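Local coordinates for protein mialostatin (PDB 6ZTK) that inhibits papain-type cysteine cathepsins of the tick midgut and of the host, and so restrains the proteolysis of blood proteins in the gut, at residues N45-A50 with L82-T87; E59-V64 with C91-G96; T63-L68 with C104-N109; T116-T121 with V130-C135. One frame throughout, in Å; residues are numbered along the deposited sequence.

Contact 1: residues N45-A50 with L82-T87; sequences NLAHYA and LKFTTT. With SO4 (sulfate ion), chain D.
Leu82 and Ala47 bury more surface here than any other residues, followed by Phe84, and the three meet where helix 41-52 rests on the concave side of the sheet. Leu82 works through a single branch: CD1 reaches up to the helix, 3.6 Å from the backbone nitrogen Ala47 N and 3.8 Å from the side-chain atom Leu46 CB. Beside it, the Ala47 methyl lies over one face of the Phe84 ring. Its CB is 4.3 Å from the ring centroid and 19° off the normal, a CH-pi contact displaced toward the CD2 rim. The ring gets there because Phe84 CG sits between the backbone N and the carbonyl carbon (chi1 51°), and its far end approaches Ala50, with CZ 4.3 Å from Ala50 CB. The axes of segments 45-50 and 82-87 pass 9.4 Å apart at 75°, the steep crossing of the single helix wrapped by the cystatin sheet. Elsewhere on the helix His48 NE2 donates to O1 of a sulfate, probably from the crystallisation liquor, at 2.6 Å, with Tyr99 OH bonded to its ND1. With alanines facing the strand and the side-chain contacts apolar, this packing probably rests on close fit and burial of apolar surface.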
loop_
_atom_site.group_PDB
_atom_site.type_symbol
_atom_site.label_atom_id
_atom_site.label_comp_id
_atom_site.label_asym_id
_atom_site.label_seq_id
_atom_site.Cartn_x
_atom_site.Cartn_y
_atom_site.Cartn_z
ATOM N N ASN A 45 -6.194 -4.320 -2.514
ATOM C CA ASN A 45 -5.151 -5.376 -2.530
ATOM C C ASN A 45 -3.835 -4.802 -3.087
ATOM O O ASN A 45 -2.798 -5.180 -2.596
ATOM C CB ASN A 45 -5.680 -6.592 -3.268
ATOM C CG ASN A 45 -6.767 -7.265 -2.464
ATOM O OD1 ASN A 45 -6.828 -7.118 -1.244
ATOM N ND2 ASN A 45 -7.625 -7.960 -3.163
ATOM N N LEU A 46 -3.870 -3.903 -4.091
ATOM C CA LEU A 46 -2.649 -3.227 -4.547
ATOM C C LEU A 46 -2.007 -2.403 -3.430
ATOM O O LEU A 46 -0.765 -2.297 -3.382
ATOM C CB LEU A 46 -2.964 -2.343 -5.764
ATOM C CG LEU A 46 -3.255 -3.123 -7.019
ATOM C CD1 LEU A 46 -3.839 -2.203 -8.082
ATOM C CD2 LEU A 46 -1.955 -3.730 -7.509
ATOM N N ALA A 47 -2.785 -1.765 -2.560
ATOM C CA ALA A 47 -2.193 -1.051 -1.416
ATOM C C ALA A 47 -1.467 -1.989 -0.475
ATOM O O ALA A 47 -0.387 -1.683 0.006
ATOM C CB ALA A 47 -3.275 -0.238 -0.712
ATOM N N HIS A 48 -2.060 -3.161 -0.229
ATOM C CA HIS A 48 -1.381 -4.176 0.607
ATOM C C HIS A 48 -0.092 -4.634 -0.104
ATOM O O HIS A 48 0.932 -4.799 0.566
ATOM C CB HIS A 48 -2.309 -5.339 0.906
ATOM C CG HIS A 48 -3.248 -5.047 2.031
ATOM N ND1 HIS A 48 -2.830 -5.023 3.360
ATOM C CD2 HIS A 48 -4.572 -4.753 2.039
ATOM C CE1 HIS A 48 -3.870 -4.645 4.117
ATOM N NE2 HIS A 48 -4.936 -4.453 3.340
ATOM N N TYR A 49 -0.148 -4.789 -1.423
ATOM C CA TYR A 49 1.089 -5.127 -2.149
ATOM C C TYR A 49 2.158 -4.062 -1.860
ATOM O O TYR A 49 3.299 -4.347 -1.527
ATOM C CB TYR A 49 0.885 -5.341 -3.637
ATOM C CG TYR A 49 2.195 -5.546 -4.309
ATOM C CD1 TYR A 49 2.933 -6.711 -4.135
ATOM C CD2 TYR A 49 2.729 -4.550 -5.117
ATOM C CE1 TYR A 49 4.181 -6.869 -4.754
ATOM C CE2 TYR A 49 3.944 -4.725 -5.747
ATOM C CZ TYR A 49 4.691 -5.844 -5.512
ATOM O OH TYR A 49 5.921 -5.969 -6.157
ATOM N N ALA A 50 1.787 -2.779 -1.985
ATOM C CA ALA A 50 2.748 -1.694 -1.816
ATOM C C ALA A 50 3.375 -1.783 -0.436
ATOM O O ALA A 50 4.571 -1.667 -0.266
ATOM C CB ALA A 50 2.052 -0.362 -2.029
ATOM N N LEU A 82 -2.004 5.413 -5.366
ATOM C CA LEU A 82 -2.813 5.040 -4.175
ATOM C C LEU A 82 -2.436 5.937 -3.016
ATOM O O LEU A 82 -1.237 6.091 -2.706
ATOM C CB LEU A 82 -2.528 3.587 -3.832
ATOM C CG LEU A 82 -2.692 2.597 -4.968
ATOM C CD1 LEU A 82 -2.300 1.195 -4.462
ATOM C CD2 LEU A 82 -4.091 2.575 -5.478
ATOM N N LYS A 83 -3.459 6.431 -2.313
ATOM C CA LYS A 83 -3.237 7.168 -1.061
ATOM C C LYS A 83 -3.950 6.456 0.072
ATOM O O LYS A 83 -5.115 6.157 -0.109
ATOM C CB LYS A 83 -3.757 8.598 -1.162
ATOM C CG LYS A 83 -3.500 9.412 0.097
ATOM C CD LYS A 83 -4.182 10.790 -0.022
ATOM C CE LYS A 83 -3.994 11.599 1.244
ATOM N NZ LYS A 83 -4.708 12.903 1.124
ATOM N N PHE A 84 -3.220 6.066 1.094
ATOM C CA PHE A 84 -3.792 5.205 2.134
ATOM C C PHE A 84 -3.125 5.453 3.457
ATOM O O PHE A 84 -1.966 5.870 3.528
ATOM C CB PHE A 84 -3.650 3.739 1.691
ATOM C CG PHE A 84 -2.275 3.331 1.261
ATOM C CD1 PHE A 84 -1.327 2.830 2.149
ATOM C CD2 PHE A 84 -1.946 3.492 -0.053
ATOM C CE1 PHE A 84 -0.042 2.506 1.745
ATOM C CE2 PHE A 84 -0.665 3.195 -0.468
ATOM C CZ PHE A 84 0.283 2.695 0.429
ATOM N N THR A 85 -3.835 5.191 4.540
ATOM C CA THR A 85 -3.252 5.265 5.883
ATOM C C THR A 85 -2.638 3.920 6.282
ATOM O O THR A 85 -3.163 2.873 5.843
ATOM C CB THR A 85 -4.304 5.722 6.921
ATOM O OG1 THR A 85 -5.410 4.828 6.823
ATOM C CG2 THR A 85 -4.712 7.137 6.653
ATOM N N THR A 86 -1.593 3.943 7.067
ATOM C CA THR A 86 -0.896 2.752 7.557
ATOM C C THR A 86 -0.736 2.818 9.084
ATOM O O THR A 86 -0.788 3.919 9.682
ATOM C CB THR A 86 0.467 2.506 6.883
ATOM O OG1 THR A 86 1.392 3.532 7.242
ATOM C CG2 THR A 86 0.298 2.428 5.381
ATOM N N THR A 87 -0.390 1.690 9.663
ATOM C CA THR A 87 0.008 1.570 11.077
ATOM C C THR A 87 0.888 0.326 11.178
ATOM O O THR A 87 0.857 -0.485 10.243
ATOM C CB THR A 87 -1.258 1.482 11.947
ATOM O OG1 THR A 87 -0.905 1.830 13.300
ATOM C CG2 THR A 87 -1.970 0.183 11.808
HETATM S S SO4 D . -8.077 -3.173 3.538
HETATM O O1 SO4 D . -6.869 -3.116 4.330
HETATM O O2 SO4 D . -8.316 -1.896 2.893
HETATM O O3 SO4 D . -9.174 -3.477 4.421
HETATM O O4 SO4 D . -7.976 -4.210 2.529
#

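Contact 2: residues E59-V64 with C91-G96; sequences EYYDTV and CKIESG. Unlike the reference sequence in segment 91-96: Ser95 (reference Thr).
Tyr61 and Ile93 pack where the hairpin of strands 60-74 and 78-92 ends. Tyr61 CB lies 4.1 Å from Cys91 O, the same carbonyl that receives the bond from Tyr61 N at 2.9 Å. CG stands anti to the carbonyl carbon (chi1 -70°), which turns the ring toward Ile93. Next, CD2 reaches Cys91 CB, which lies in the ring plane at the edge. Over one face sits Ile93 CG1, 3.6 Å from the centroid and only 6° off the normal, a nearly central CH-pi contact. At the tip, OH donates to a water that in turn donates to Ile93 O. The backbone closes the pairing with Ile93 N to Glu59 O (2.9 Å, 168° at the hydrogen). Tyr60 and Lys92 form a non-hydrogen-bonded antiparallel pair, their side chains running side by side; Lys92 CG comes 3.5 Å from Tyr60 CE2. Glu59 OE2 stays 4.1 Å from Lys92 NZ, too far for a salt bridge. Further along strand 60-74, Thr63 and Val64 touch helix 41-52; this contact lies at the surface end of the hairpin, where 78-92 gives way to a 3-10 turn and a disulfide ties Cys91 to Cys104.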
loop_
_atom_site.group_PDB
_atom_site.type_symbol
_atom_site.label_atom_id
_atom_site.label_comp_id
_atom_site.label_asym_id
_atom_site.label_seq_id
_atom_site.Cartn_x
_atom_site.Cartn_y
_atom_site.Cartn_z
ATOM N N GLU A 59 11.260 -2.926 12.054
ATOM C CA GLU A 59 11.222 -4.299 12.610
ATOM C C GLU A 59 9.978 -5.008 12.115
ATOM O O GLU A 59 10.012 -6.201 11.767
ATOM C CB GLU A 59 11.224 -4.226 14.137
ATOM C CG GLU A 59 10.921 -5.571 14.755
ATOM C CD GLU A 59 11.026 -5.647 16.260
ATOM O OE1 GLU A 59 11.067 -4.578 16.885
ATOM O OE2 GLU A 59 11.041 -6.781 16.750
ATOM N N TYR A 60 8.869 -4.282 12.062
ATOM C CA TYR A 60 7.566 -4.812 11.663
ATOM C C TYR A 60 7.126 -4.284 10.301
ATOM O O TYR A 60 7.356 -3.086 10.013
ATOM C CB TYR A 60 6.459 -4.470 12.680
ATOM C CG TYR A 60 6.670 -5.017 14.060
ATOM C CD1 TYR A 60 7.380 -4.321 15.024
ATOM C CD2 TYR A 60 6.143 -6.241 14.360
ATOM C CE1 TYR A 60 7.557 -4.845 16.295
ATOM C CE2 TYR A 60 6.309 -6.779 15.637
ATOM C CZ TYR A 60 7.007 -6.075 16.594
ATOM O OH TYR A 60 7.144 -6.641 17.845
ATOM N N TYR A 61 6.477 -5.127 9.491
ATOM C CA TYR A 61 5.695 -4.607 8.361
ATOM C C TYR A 61 4.685 -3.560 8.851
ATOM O O TYR A 61 4.049 -3.762 9.909
ATOM C CB TYR A 61 4.989 -5.687 7.551
ATOM C CG TYR A 61 5.910 -6.553 6.737
ATOM C CD1 TYR A 61 6.478 -6.085 5.569
ATOM C CD2 TYR A 61 6.164 -7.849 7.122
ATOM C CE1 TYR A 61 7.300 -6.906 4.793
ATOM C CE2 TYR A 61 6.973 -8.685 6.381
ATOM C CZ TYR A 61 7.560 -8.195 5.215
ATOM O OH TYR A 61 8.406 -9.012 4.481
ATOM N N ASP A 62 4.521 -2.483 8.077
ATOM C CA ASP A 62 3.243 -1.736 8.183
ATOM C C ASP A 62 2.111 -2.557 7.602
ATOM O O ASP A 62 2.303 -3.482 6.762
ATOM C CB ASP A 62 3.370 -0.377 7.502
ATOM C CG ASP A 62 4.257 0.515 8.295
ATOM O OD1 ASP A 62 4.245 0.436 9.572
ATOM O OD2 ASP A 62 5.056 1.231 7.584
ATOM N N THR A 63 0.863 -2.131 7.886
ATOM C CA THR A 63 -0.297 -2.614 7.177
ATOM C C THR A 63 -1.229 -1.444 6.866
ATOM O O THR A 63 -1.001 -0.355 7.406
ATOM C CB THR A 63 -1.006 -3.764 7.927
ATOM O OG1 THR A 63 -1.954 -4.358 7.057
ATOM C CG2 THR A 63 -1.695 -3.315 9.200
ATOM N N VAL A 64 -2.115 -1.669 5.938
ATOM C CA VAL A 64 -3.098 -0.648 5.460
ATOM C C VAL A 64 -4.273 -0.581 6.425
ATOM O O VAL A 64 -4.904 -1.666 6.703
ATOM C CB VAL A 64 -3.588 -0.946 4.054
ATOM C CG1 VAL A 64 -4.502 0.165 3.581
ATOM C CG2 VAL A 64 -2.454 -1.115 3.059
ATOM N N CYS A 91 3.436 -8.326 12.254
ATOM C CA CYS A 91 4.356 -9.236 11.516
ATOM C C CYS A 91 5.794 -8.701 11.595
ATOM O O CYS A 91 6.092 -7.611 11.035
ATOM C CB CYS A 91 4.019 -9.351 10.060
ATOM S SG CYS A 91 2.587 -10.394 9.684
ATOM N N LYS A 92 6.713 -9.445 12.227
ATOM C CA LYS A 92 8.147 -9.100 12.226
ATOM C C LYS A 92 8.715 -9.480 10.854
ATOM O O LYS A 92 8.562 -10.600 10.401
ATOM C CB LYS A 92 8.896 -9.856 13.329
ATOM C CG LYS A 92 8.582 -9.322 14.692
ATOM C CD LYS A 92 9.247 -10.103 15.782
ATOM C CE LYS A 92 8.927 -9.526 17.141
ATOM N NZ LYS A 92 9.574 -10.356 18.184
ATOM N N ILE A 93 9.398 -8.550 10.210
ATOM C CA ILE A 93 9.920 -8.813 8.837
ATOM C C ILE A 93 10.976 -9.955 8.838
ATOM O O ILE A 93 10.988 -10.765 7.932
ATOM C CB ILE A 93 10.535 -7.502 8.350
ATOM C CG1 ILE A 93 9.458 -6.442 8.154
ATOM C CG2 ILE A 93 11.368 -7.708 7.078
ATOM C CD1 ILE A 93 9.980 -5.022 8.124
ATOM N N GLU A 94 11.843 -9.939 9.836
ATOM C CA GLU A 94 13.010 -10.862 9.877
ATOM C C GLU A 94 12.603 -12.232 10.442
ATOM O O GLU A 94 13.480 -13.008 10.800
ATOM C CB GLU A 94 14.136 -10.213 10.668
ATOM C CG GLU A 94 14.718 -8.973 10.012
ATOM C CD GLU A 94 15.419 -8.057 11.004
ATOM O OE1 GLU A 94 14.723 -7.255 11.704
ATOM O OE2 GLU A 94 16.663 -8.154 11.141
ATOM N N SER A 95 11.329 -12.500 10.662
ATOM C CA SER A 95 10.857 -13.884 10.958
ATOM C C SER A 95 10.775 -14.772 9.715
ATOM O O SER A 95 10.378 -16.001 9.807
ATOM C CB SER A 95 9.517 -13.798 11.609
ATOM O OG SER A 95 8.618 -13.341 10.626
ATOM N N GLY A 96 10.994 -14.235 8.522
ATOM C CA GLY A 96 10.841 -15.021 7.302
ATOM C C GLY A 96 9.355 -15.135 6.921
ATOM O O GLY A 96 9.060 -15.949 6.136
HETATM O O HOH W 1 12.075 -7.942 12.005
HETATM O O HOH W 2 9.291 -11.181 5.748
#

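Contact 3: residues T63-L68 with C104-N109; sequences TVLELL and CQPKTN
Thr63 and Leu65 meet the loop 104-109 through a water bridge, apolar contacts and methyls set against amide oxygens. The polar link centres on Cys104 O and Thr63 OG1, which also hydrogen-bonds Tyr99 OH. A water accepts from Thr63 OG1 at 2.9 Å and donates to Cys104 O at 3.0 Å. The hydroxyl is placed for this by its position opposite the backbone N (chi1 -168°). The apolar contacts fall on the proline ring: the other threonine branch, Thr63 CG2, lies 4.0 Å from Pro106 CD, and Leu65 CD2, at the corner where the chain turns, is 3.9 Å from Pro106 CG. Carbon also packs on polar atoms. Thr63 CG2 is 3.7 Å from Pro106 N, and the two Leu65 methyls rest against Asn109, CD2 at 3.5 Å from the amide oxygen OD1 and CD1 at 3.8 Å from the backbone O of Asn109. The chemistry is consistent with a loop held to the 63-65 corner by a water bridge and van der Waals packing, beside its anchor in the Cys104-Cys91 disulfide.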
loop_
_atom_site.group_PDB
_atom_site.type_symbol
_atom_site.label_atom_id
_atom_site.label_comp_id
_atom_site.label_asym_id
_atom_site.label_seq_id
_atom_site.Cartn_x
_atom_site.Cartn_y
_atom_site.Cartn_z
ATOM N N THR A 63 0.863 -2.131 7.886
ATOM C CA THR A 63 -0.297 -2.614 7.177
ATOM C C THR A 63 -1.229 -1.444 6.866
ATOM O O THR A 63 -1.001 -0.355 7.406
ATOM C CB THR A 63 -1.006 -3.764 7.927
ATOM O OG1 THR A 63 -1.954 -4.358 7.057
ATOM C CG2 THR A 63 -1.695 -3.315 9.200
ATOM N N VAL A 64 -2.115 -1.669 5.938
ATOM C CA VAL A 64 -3.098 -0.648 5.460
ATOM C C VAL A 64 -4.273 -0.581 6.425
ATOM O O VAL A 64 -4.904 -1.666 6.703
ATOM C CB VAL A 64 -3.588 -0.946 4.054
ATOM C CG1 VAL A 64 -4.502 0.165 3.581
ATOM C CG2 VAL A 64 -2.454 -1.115 3.059
ATOM N N LEU A 65 -4.601 0.633 6.867
ATOM C CA LEU A 65 -5.899 0.848 7.589
ATOM C C LEU A 65 -7.008 1.228 6.630
ATOM O O LEU A 65 -8.066 0.547 6.594
ATOM C CB LEU A 65 -5.723 1.916 8.648
ATOM C CG LEU A 65 -4.904 1.552 9.862
ATOM C CD1 LEU A 65 -4.669 2.761 10.745
ATOM C CD2 LEU A 65 -5.595 0.424 10.663
ATOM N N GLU A 66 -6.806 2.225 5.784
ATOM C CA GLU A 66 -7.860 2.683 4.876
ATOM C C GLU A 66 -7.235 3.143 3.551
ATOM O O GLU A 66 -6.269 3.933 3.596
ATOM C CB GLU A 66 -8.612 3.841 5.520
ATOM C CG GLU A 66 -9.765 4.346 4.721
ATOM C CD GLU A 66 -10.581 5.426 5.426
ATOM O OE1 GLU A 66 -10.172 5.874 6.522
ATOM O OE2 GLU A 66 -11.567 5.898 4.811
ATOM N N LEU A 67 -7.840 2.713 2.455
ATOM C CA LEU A 67 -7.521 3.292 1.127
ATOM C C LEU A 67 -8.359 4.541 0.987
ATOM O O LEU A 67 -9.630 4.469 0.996
ATOM C CB LEU A 67 -7.766 2.253 0.045
ATOM C CG LEU A 67 -7.471 2.695 -1.377
ATOM C CD1 LEU A 67 -6.013 3.105 -1.566
ATOM C CD2 LEU A 67 -7.808 1.583 -2.348
ATOM N N LEU A 68 -7.707 5.662 0.832
ATOM C CA LEU A 68 -8.381 6.974 0.757
ATOM C C LEU A 68 -8.697 7.371 -0.659
ATOM O O LEU A 68 -9.737 8.016 -0.884
ATOM C CB LEU A 68 -7.515 8.037 1.400
ATOM C CG LEU A 68 -7.178 7.842 2.870
ATOM C CD1 LEU A 68 -6.171 8.867 3.305
ATOM C CD2 LEU A 68 -8.430 7.943 3.750
ATOM N N CYS A 104 -0.948 -10.048 8.902
ATOM C CA CYS A 104 -0.256 -8.854 9.385
ATOM C C CYS A 104 -1.271 -7.820 9.837
ATOM O O CYS A 104 -1.412 -6.763 9.205
ATOM C CB CYS A 104 0.691 -8.334 8.337
ATOM S SG CYS A 104 1.881 -9.620 7.838
ATOM N N GLN A 105 -2.033 -8.156 10.873
ATOM C CA GLN A 105 -3.045 -7.220 11.402
ATOM C C GLN A 105 -2.406 -6.033 12.065
ATOM O O GLN A 105 -1.291 -6.068 12.555
ATOM C CB GLN A 105 -3.924 -7.952 12.433
ATOM C CG GLN A 105 -4.769 -9.002 11.750
ATOM C CD GLN A 105 -5.904 -8.398 10.971
ATOM O OE1 GLN A 105 -6.676 -7.621 11.529
ATOM N NE2 GLN A 105 -5.983 -8.685 9.684
ATOM N N PRO A 106 -3.147 -4.892 12.203
ATOM C CA PRO A 106 -2.615 -3.756 12.927
ATOM C C PRO A 106 -2.348 -4.073 14.395
ATOM O O PRO A 106 -3.260 -4.732 15.013
ATOM C CB PRO A 106 -3.747 -2.716 12.865
ATOM C CG PRO A 106 -4.653 -3.178 11.859
ATOM C CD PRO A 106 -4.486 -4.662 11.662
ATOM N N LYS A 107 -1.265 -3.575 14.966
ATOM C CA LYS A 107 -1.010 -3.694 16.428
ATOM C C LYS A 107 -2.111 -2.884 17.117
ATOM O O LYS A 107 -2.725 -3.400 18.084
ATOM C CB LYS A 107 0.375 -3.234 16.834
ATOM C CG LYS A 107 0.649 -3.330 18.329
ATOM C CD LYS A 107 1.969 -2.763 18.752
ATOM C CE LYS A 107 2.342 -3.194 20.159
ATOM N NZ LYS A 107 3.478 -2.393 20.661
ATOM N N THR A 108 -2.397 -1.677 16.639
ATOM C CA THR A 108 -3.489 -0.808 17.160
ATOM C C THR A 108 -4.193 -0.162 15.977
ATOM O O THR A 108 -3.564 -0.055 14.913
ATOM C CB THR A 108 -2.945 0.241 18.124
ATOM O OG1 THR A 108 -2.368 1.290 17.342
ATOM C CG2 THR A 108 -1.921 -0.319 19.077
ATOM N N ASN A 109 -5.409 0.348 16.147
ATOM C CA ASN A 109 -6.169 0.948 15.035
ATOM C C ASN A 109 -5.743 2.417 14.826
ATOM O O ASN A 109 -6.431 3.153 14.076
ATOM C CB ASN A 109 -7.652 0.721 15.314
ATOM C CG ASN A 109 -8.499 0.897 14.083
ATOM O OD1 ASN A 109 -7.995 1.339 13.052
ATOM N ND2 ASN A 109 -9.788 0.596 14.202
HETATM O O HOH W 3 -4.009 -6.220 7.747
#

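Contact 4: residues T116-T121 with V130-C135; sequences TSIIYT and VLSYHC. With TRT (fragment of triton X-100), chain C.
A classic beta bulge sets Leu131 and Ser132 together opposite Ile118. The evidence is a carbonyl with two donors: Ile118 O accepts from Leu131 N at 2.8 Å and, weakly, from Ser132 N at 3.4 Å, and the register moves by one before Ile119 pairs with Val130. Ser132 O is doubly used as well. Ser117 OG, held anti to its own backbone N (chi1 -179°), donates to it at 2.8 Å in the carbonyl plane, whereas Ile118 N, at 3.2 Å, approaches from 39° above that plane. Regular geometry returns at Thr116 and His134, whose reciprocal backbone bonds include Thr116 N to His134 O at 2.9 Å. Leu131, in the bulge, packs CD1 on Tyr120 CB and touches the Triton fragment at C12 (3.6 Å). The detergent's C16 lies centrally over one Tyr120 ring face, 3.7 Å above it. Strand 127-136 is one of the sheet's two outer strands, with 113-122 between it and 78-92; Ser117, Ile119, Val130 and Tyr133 look to helix 41-52, and Cys135 is bonded to Cys115.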
loop_
_atom_site.group_PDB
_atom_site.type_symbol
_atom_site.label_atom_id
_atom_site.label_comp_id
_atom_site.label_asym_id
_atom_site.label_seq_id
_atom_site.Cartn_x
_atom_site.Cartn_y
_atom_site.Cartn_z
ATOM N N THR A 116 1.467 7.736 -0.052
ATOM C CA THR A 116 1.150 7.725 -1.475
ATOM C C THR A 116 2.115 6.771 -2.146
ATOM O O THR A 116 3.353 6.932 -1.962
ATOM C CB THR A 116 1.219 9.139 -2.064
ATOM O OG1 THR A 116 0.237 9.935 -1.361
ATOM C CG2 THR A 116 0.889 9.153 -3.529
ATOM N N SER A 117 1.608 5.875 -2.976
ATOM C CA SER A 117 2.456 4.905 -3.708
ATOM C C SER A 117 1.952 4.784 -5.125
ATOM O O SER A 117 0.749 4.720 -5.325
ATOM C CB SER A 117 2.437 3.572 -3.010
ATOM O OG SER A 117 3.262 2.625 -3.674
ATOM N N ILE A 118 2.893 4.809 -6.093
ATOM C CA ILE A 118 2.547 4.524 -7.493
ATOM C C ILE A 118 3.008 3.109 -7.838
ATOM O O ILE A 118 4.170 2.811 -7.601
ATOM C CB ILE A 118 3.153 5.559 -8.428
ATOM C CG1 ILE A 118 2.562 6.932 -8.123
ATOM C CG2 ILE A 118 2.894 5.142 -9.845
ATOM C CD1 ILE A 118 3.274 8.067 -8.836
ATOM N N ILE A 119 2.105 2.329 -8.392
ATOM C CA ILE A 119 2.385 0.940 -8.811
ATOM C C ILE A 119 2.222 0.864 -10.329
ATOM O O ILE A 119 1.160 1.235 -10.859
ATOM C CB ILE A 119 1.482 -0.042 -8.090
ATOM C CG1 ILE A 119 1.652 0.091 -6.577
ATOM C CG2 ILE A 119 1.781 -1.454 -8.548
ATOM C CD1 ILE A 119 0.820 -0.904 -5.873
ATOM N N TYR A 120 3.260 0.356 -10.967
ATOM C CA TYR A 120 3.242 0.056 -12.422
ATOM C C TYR A 120 2.814 -1.393 -12.607
ATOM O O TYR A 120 3.385 -2.278 -11.940
ATOM C CB TYR A 120 4.626 0.273 -12.981
ATOM C CG TYR A 120 4.859 -0.198 -14.376
ATOM C CD1 TYR A 120 4.342 0.491 -15.448
ATOM C CD2 TYR A 120 5.638 -1.307 -14.601
ATOM C CE1 TYR A 120 4.548 0.094 -16.753
ATOM C CE2 TYR A 120 5.868 -1.730 -15.913
ATOM C CZ TYR A 120 5.328 -1.023 -16.976
ATOM O OH TYR A 120 5.596 -1.428 -18.263
ATOM N N THR A 121 1.868 -1.654 -13.480
ATOM C CA THR A 121 1.477 -3.047 -13.772
ATOM C C THR A 121 1.450 -3.302 -15.262
ATOM O O THR A 121 1.207 -2.397 -16.082
ATOM C CB THR A 121 0.104 -3.368 -13.181
ATOM O OG1 THR A 121 -0.960 -2.761 -13.915
ATOM C CG2 THR A 121 -0.016 -2.960 -11.737
ATOM N N VAL A 130 6.348 -1.557 -7.535
ATOM C CA VAL A 130 6.214 -0.254 -6.848
ATOM C C VAL A 130 7.229 0.725 -7.417
ATOM O O VAL A 130 8.437 0.463 -7.315
ATOM C CB VAL A 130 6.390 -0.398 -5.334
ATOM C CG1 VAL A 130 6.378 0.971 -4.664
ATOM C CG2 VAL A 130 5.311 -1.284 -4.745
ATOM N N LEU A 131 6.763 1.827 -7.976
ATOM C CA LEU A 131 7.698 2.871 -8.485
ATOM C C LEU A 131 8.054 3.893 -7.414
ATOM O O LEU A 131 9.144 4.460 -7.446
ATOM C CB LEU A 131 7.050 3.591 -9.654
ATOM C CG LEU A 131 6.699 2.758 -10.877
ATOM C CD1 LEU A 131 6.117 3.663 -11.963
ATOM C CD2 LEU A 131 7.934 2.033 -11.361
ATOM N N SER A 132 7.138 4.173 -6.495
ATOM C CA SER A 132 7.359 5.185 -5.464
ATOM C C SER A 132 6.551 4.801 -4.220
ATOM O O SER A 132 5.498 4.160 -4.370
ATOM C CB SER A 132 6.981 6.572 -5.962
ATOM O OG SER A 132 5.629 6.663 -6.193
ATOM N N TYR A 133 7.042 5.243 -3.066
ATOM C CA TYR A 133 6.294 5.046 -1.779
ATOM C C TYR A 133 6.794 6.114 -0.843
ATOM O O TYR A 133 8.005 6.108 -0.491
ATOM C CB TYR A 133 6.524 3.625 -1.262
ATOM C CG TYR A 133 5.687 3.260 -0.056
ATOM C CD1 TYR A 133 5.980 3.747 1.211
ATOM C CD2 TYR A 133 4.669 2.349 -0.198
ATOM C CE1 TYR A 133 5.219 3.359 2.308
ATOM C CE2 TYR A 133 3.906 1.925 0.902
ATOM C CZ TYR A 133 4.183 2.464 2.133
ATOM O OH TYR A 133 3.424 2.038 3.215
ATOM N N HIS A 134 5.929 7.039 -0.461
ATOM C CA HIS A 134 6.326 8.110 0.451
ATOM C C HIS A 134 5.203 8.411 1.432
ATOM O O HIS A 134 4.070 8.427 1.000
ATOM C CB HIS A 134 6.691 9.373 -0.327
ATOM C CG HIS A 134 7.144 10.479 0.557
ATOM N ND1 HIS A 134 6.285 11.508 0.951
ATOM C CD2 HIS A 134 8.322 10.689 1.183
ATOM C CE1 HIS A 134 6.958 12.326 1.751
ATOM N NE2 HIS A 134 8.174 11.842 1.922
ATOM N N CYS A 135 5.588 8.722 2.661
ATOM C CA CYS A 135 4.587 8.967 3.712
ATOM C C CYS A 135 4.903 10.228 4.473
ATOM O O CYS A 135 6.051 10.664 4.561
ATOM C CB CYS A 135 4.481 7.823 4.706
ATOM S SG CYS A 135 4.422 6.191 3.920
HETATM O O24 TRT C . 14.680 1.063 -14.190
HETATM C C23 TRT C . 13.722 0.097 -14.514
HETATM C C22 TRT C . 12.947 -0.205 -13.255
HETATM O O21 TRT C . 11.550 -0.022 -13.476
HETATM C C20 TRT C . 11.076 1.298 -13.231
HETATM C C19 TRT C . 10.359 1.810 -14.463
HETATM O O18 TRT C . 9.305 0.921 -14.812
HETATM C C17 TRT C . 8.853 1.064 -16.163
HETATM C C16 TRT C . 7.699 2.051 -16.283
HETATM O O15 TRT C . 7.812 3.053 -15.263
HETATM C C12 TRT C . 7.126 4.240 -15.405
HETATM C C13 TRT C . 5.839 4.315 -15.912
HETATM C C14 TRT C . 5.200 5.544 -16.017
HETATM C C11 TRT C . 7.749 5.391 -14.971
HETATM C C10 TRT C . 7.090 6.602 -15.053
HETATM C C9 TRT C . 5.823 6.724 -15.600
HETATM C C6 TRT C . 5.173 8.105 -15.795
HETATM C C8 TRT C . 5.553 8.389 -17.248
HETATM C C7 TRT C . 5.784 9.238 -14.957
HETATM C C5 TRT C . 3.621 8.096 -15.820
HETATM C C1 TRT C . 2.753 8.014 -14.547
HETATM C C2 TRT C . 2.708 9.386 -13.887
HETATM C C4 TRT C . 3.311 7.006 -13.561
HETATM C C3 TRT C . 1.333 7.582 -14.928
HETATM O O HOH W 4 4.636 8.002 -4.184
#

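Contact 1 is the buried core, its centre about 2 Å from that of the chain, while contacts 2 and 4 lie toward the surface and contact 3 is partly buried. Contacts 1 and 2 both draw on strand 78-92, and contacts 2 and 3 share Thr63 and Val64 on strand 60-74 and are joined by the Cys91-Cys104 disulfide. Contacts 3 and 4 fall on opposite sides of the chain centre, about 18 Å apart between centres. Chemistry follows place: helix-on-sheet packing is apolar in contact 1, strand pairing brings backbone bonds in contacts 2 and 4, and contact 3 combines a water bridge with van der Waals packing. Ser117 O probably bonds Leu82 N, coupling contact 4 to the core.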